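Local atomic coordinates of RmpD (Hexulose-6-phosphate synthase) (Streptococcus mutans, PDB entry 3EXR), a protein that belongs to the orotidine 5'-phosphate decarboxylase / HUMPS family and folds as a TIM barrel that pairs into a dimer. Residues Lys66-Asn78 with Ile89-Ala103. Numbering follows the deposited sequence.
Sequences KCADAGGTVAKNN and ICSATIPTMKAARKA
G71 and A100 bring helices 71-78 and 94-103 together, with their CA atoms 4.2 Å apart. The helix axes come within 7.1 Å and cross at -28°. Such closeness fits the small residues along the interface, G71, G72, A75, A99, A100 and A103. The CA of A100 lies 3.3 Å from G71 O, in a CA-H...O contact. G71 CA packs against T96 O at 3.7 Å. One turn on, A75 CB sits 3.3 Å from A100 O and also touches the methyl groups of A100 and A103. The A103 methyl group reaches G72 O. Beyond it the contact thins, and the extended chain of K76 leads off into solvent.

The strand ends and the loops after them are joined differently. I89 N donates to C67 O at 3.1 Å, coming from above the carbonyl plane, with a bent N-H...O angle of 136°. I89 CG2 packs on the A68 methyl group. T96 CG2, anti to the backbone N (chi1 -69° for OG1), rests on D69 CA and A68 O. This torsion leaves OG1 beside the backbone N, where it bonds two waters. One water donates to A68 O at 2.7 Å and accepts from T93 N; the other accepts from G71 N. The two waters thus add polar bridges beside the direct contacts.

D69 OD1 accepts from A70 N, while OD2 meets Y119 and R144 of the second subunit. The contact joins consecutive strand-helix units of the barrel: M86 of strand 85-89 lies against A75, and I114 of strand 113-117 against A100.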
# COMPACT_ATOMS: atom_id res chain seq x y z
N LYS A 66 -4.02 2.18 1.17
CA LYS A 66 -3.03 2.80 0.27
C LYS A 66 -3.00 2.02 -1.04
O LYS A 66 -1.94 1.72 -1.61
CB LYS A 66 -1.67 2.88 0.94
CG LYS A 66 -1.67 3.88 2.10
CD LYS A 66 -0.29 4.12 2.70
CE LYS A 66 -0.28 5.26 3.73
NZ LYS A 66 -1.21 5.04 4.90
N CYS A 67 -4.21 1.70 -1.50
CA CYS A 67 -4.41 0.89 -2.70
C CYS A 67 -3.72 1.46 -3.94
O CYS A 67 -3.88 2.64 -4.27
CB CYS A 67 -5.91 0.73 -2.94
SG CYS A 67 -6.33 -0.05 -4.46
N ALA A 68 -2.93 0.61 -4.59
CA ALA A 68 -2.19 0.98 -5.81
C ALA A 68 -2.76 0.36 -7.08
O ALA A 68 -2.46 0.87 -8.16
CB ALA A 68 -0.72 0.59 -5.69
N ASP A 69 -3.52 -0.73 -6.94
CA ASP A 69 -3.97 -1.49 -8.08
C ASP A 69 -5.14 -2.39 -7.63
O ASP A 69 -5.39 -2.54 -6.41
CB ASP A 69 -2.80 -2.34 -8.60
CG ASP A 69 -2.95 -2.80 -10.04
OD1 ASP A 69 -4.00 -2.57 -10.69
OD2 ASP A 69 -2.02 -3.46 -10.53
N ALA A 70 -5.86 -2.96 -8.60
CA ALA A 70 -7.08 -3.72 -8.31
C ALA A 70 -8.05 -2.89 -7.45
O ALA A 70 -8.59 -3.36 -6.43
CB ALA A 70 -6.74 -5.06 -7.65
N GLY A 71 -8.28 -1.65 -7.89
CA GLY A 71 -9.04 -0.69 -7.11
C GLY A 71 -10.44 -1.15 -6.80
O GLY A 71 -10.91 -1.00 -5.68
N GLY A 72 -11.11 -1.75 -7.78
CA GLY A 72 -12.47 -2.23 -7.58
C GLY A 72 -12.55 -3.33 -6.54
O GLY A 72 -13.47 -3.35 -5.72
N THR A 73 -11.60 -4.25 -6.58
CA THR A 73 -11.57 -5.39 -5.67
C THR A 73 -11.25 -4.97 -4.26
O THR A 73 -11.95 -5.35 -3.33
CB THR A 73 -10.55 -6.46 -6.18
OG1 THR A 73 -10.95 -6.93 -7.47
CG2 THR A 73 -10.47 -7.67 -5.24
N VAL A 74 -10.22 -4.16 -4.08
CA VAL A 74 -9.80 -3.77 -2.72
C VAL A 74 -10.90 -2.88 -2.07
O VAL A 74 -11.23 -3.03 -0.88
CB VAL A 74 -8.38 -3.10 -2.75
CG1 VAL A 74 -7.98 -2.54 -1.34
CG2 VAL A 74 -7.31 -4.04 -3.35
N ALA A 75 -11.47 -1.97 -2.86
CA ALA A 75 -12.58 -1.12 -2.38
C ALA A 75 -13.79 -1.94 -2.00
O ALA A 75 -14.33 -1.78 -0.92
CB ALA A 75 -12.95 -0.07 -3.41
N LYS A 76 -14.21 -2.84 -2.89
CA LYS A 76 -15.32 -3.75 -2.55
C LYS A 76 -15.03 -4.57 -1.30
O LYS A 76 -15.88 -4.70 -0.42
CB LYS A 76 -15.70 -4.68 -3.70
CG LYS A 76 -16.93 -5.53 -3.41
CD LYS A 76 -17.18 -6.59 -4.47
CE LYS A 76 -18.62 -7.11 -4.40
NZ LYS A 76 -18.84 -8.15 -5.46
N ASN A 77 -13.82 -5.13 -1.20
CA ASN A 77 -13.47 -5.93 -0.04
C ASN A 77 -13.59 -5.21 1.28
O ASN A 77 -14.02 -5.80 2.27
CB ASN A 77 -12.07 -6.51 -0.14
CG ASN A 77 -11.96 -7.66 -1.17
OD1 ASN A 77 -12.97 -8.21 -1.62
ND2 ASN A 77 -10.72 -8.03 -1.51
N ASN A 78 -13.21 -3.92 1.31
CA ASN A 78 -13.30 -3.15 2.54
C ASN A 78 -14.66 -2.50 2.74
O ASN A 78 -15.06 -2.34 3.88
CB ASN A 78 -12.18 -2.12 2.61
CG ASN A 78 -10.85 -2.77 2.87
OD1 ASN A 78 -10.52 -3.06 4.01
ND2 ASN A 78 -10.11 -3.05 1.80
N ILE A 89 -2.97 5.13 -2.73
CA ILE A 89 -1.69 5.80 -2.87
C ILE A 89 -1.75 6.68 -4.13
O ILE A 89 -2.42 6.34 -5.11
CB ILE A 89 -0.52 4.75 -2.88
CG1 ILE A 89 0.86 5.42 -2.70
CG2 ILE A 89 -0.57 3.84 -4.09
CD1 ILE A 89 1.01 6.09 -1.33
N CYS A 90 -1.06 7.81 -4.11
CA CYS A 90 -1.14 8.75 -5.23
C CYS A 90 -0.55 8.18 -6.52
O CYS A 90 -0.80 8.72 -7.60
CB CYS A 90 -0.46 10.07 -4.85
SG CYS A 90 1.24 9.90 -4.25
N SER A 91 0.25 7.12 -6.40
CA SER A 91 0.83 6.36 -7.51
C SER A 91 -0.21 5.61 -8.33
O SER A 91 0.05 5.23 -9.48
CB SER A 91 1.81 5.29 -6.97
OG SER A 91 2.83 5.83 -6.18
N ALA A 92 -1.33 5.26 -7.71
CA ALA A 92 -2.39 4.57 -8.41
C ALA A 92 -2.85 5.36 -9.63
O ALA A 92 -2.96 6.58 -9.59
CB ALA A 92 -3.57 4.33 -7.47
N THR A 93 -3.12 4.67 -10.72
CA THR A 93 -3.59 5.34 -11.92
C THR A 93 -5.02 5.83 -11.77
O THR A 93 -5.74 5.41 -10.86
CB THR A 93 -3.54 4.39 -13.10
OG1 THR A 93 -4.49 3.34 -12.88
CG2 THR A 93 -2.13 3.80 -13.26
N ILE A 94 -5.42 6.71 -12.68
CA ILE A 94 -6.79 7.22 -12.70
C ILE A 94 -7.81 6.08 -12.89
O ILE A 94 -8.78 6.02 -12.16
CB ILE A 94 -6.94 8.37 -13.77
CG1 ILE A 94 -6.18 9.62 -13.31
CG2 ILE A 94 -8.41 8.67 -14.03
CD1 ILE A 94 -6.70 10.23 -12.04
N PRO A 95 -7.60 5.14 -13.84
CA PRO A 95 -8.53 4.00 -13.89
C PRO A 95 -8.66 3.20 -12.58
O PRO A 95 -9.77 2.85 -12.17
CB PRO A 95 -7.98 3.15 -15.04
CG PRO A 95 -7.26 4.14 -15.91
CD PRO A 95 -6.62 5.09 -14.95
N THR A 96 -7.54 2.97 -11.91
CA THR A 96 -7.57 2.28 -10.61
C THR A 96 -8.38 3.09 -9.57
O THR A 96 -9.23 2.55 -8.84
CB THR A 96 -6.15 2.06 -10.11
OG1 THR A 96 -5.49 1.09 -10.93
CG2 THR A 96 -6.14 1.56 -8.67
N MET A 97 -8.11 4.40 -9.49
CA MET A 97 -8.84 5.26 -8.54
C MET A 97 -10.34 5.34 -8.86
O MET A 97 -11.17 5.26 -7.97
CB MET A 97 -8.26 6.66 -8.46
CG MET A 97 -6.86 6.75 -7.87
SD MET A 97 -6.42 8.46 -7.71
CE MET A 97 -4.77 8.37 -6.96
N LYS A 98 -10.68 5.45 -10.15
CA LYS A 98 -12.10 5.45 -10.54
C LYS A 98 -12.77 4.12 -10.20
O LYS A 98 -13.91 4.10 -9.73
CB LYS A 98 -12.27 5.72 -12.04
CG LYS A 98 -12.22 7.16 -12.44
CD LYS A 98 -12.66 7.29 -13.92
CE LYS A 98 -12.54 8.75 -14.41
NZ LYS A 98 -12.08 8.87 -15.86
N ALA A 99 -12.08 3.01 -10.45
CA ALA A 99 -12.69 1.70 -10.16
C ALA A 99 -12.96 1.54 -8.66
O ALA A 99 -13.99 1.00 -8.26
CB ALA A 99 -11.81 0.56 -10.66
N ALA A 100 -12.05 2.07 -7.84
CA ALA A 100 -12.17 2.00 -6.39
C ALA A 100 -13.33 2.88 -5.95
O ALA A 100 -14.18 2.45 -5.16
CB ALA A 100 -10.88 2.45 -5.73
N ARG A 101 -13.41 4.09 -6.49
CA ARG A 101 -14.54 4.98 -6.17
C ARG A 101 -15.89 4.37 -6.55
O ARG A 101 -16.83 4.41 -5.76
CB ARG A 101 -14.41 6.35 -6.81
CG ARG A 101 -15.58 7.25 -6.47
CD ARG A 101 -15.41 8.67 -6.93
NE ARG A 101 -15.35 8.81 -8.37
CZ ARG A 101 -16.40 8.89 -9.18
NH1 ARG A 101 -17.64 8.84 -8.68
NH2 ARG A 101 -16.22 9.03 -10.50
N LYS A 102 -15.97 3.82 -7.75
CA LYS A 102 -17.21 3.20 -8.21
C LYS A 102 -17.62 2.04 -7.30
O LYS A 102 -18.79 1.90 -6.97
CB LYS A 102 -17.12 2.76 -9.68
CG LYS A 102 -17.05 3.93 -10.68
CD LYS A 102 -17.05 3.44 -12.17
CE LYS A 102 -16.58 4.56 -13.16
NZ LYS A 102 -16.21 4.08 -14.55
N ALA A 103 -16.65 1.24 -6.87
CA ALA A 103 -16.96 0.09 -6.02
C ALA A 103 -17.41 0.49 -4.62
O ALA A 103 -18.35 -0.11 -4.08
CB ALA A 103 -15.79 -0.87 -5.93
O HOH W 1 -2.84 1.53 -10.78
O HOH W 2 -7.40 -1.24 -10.90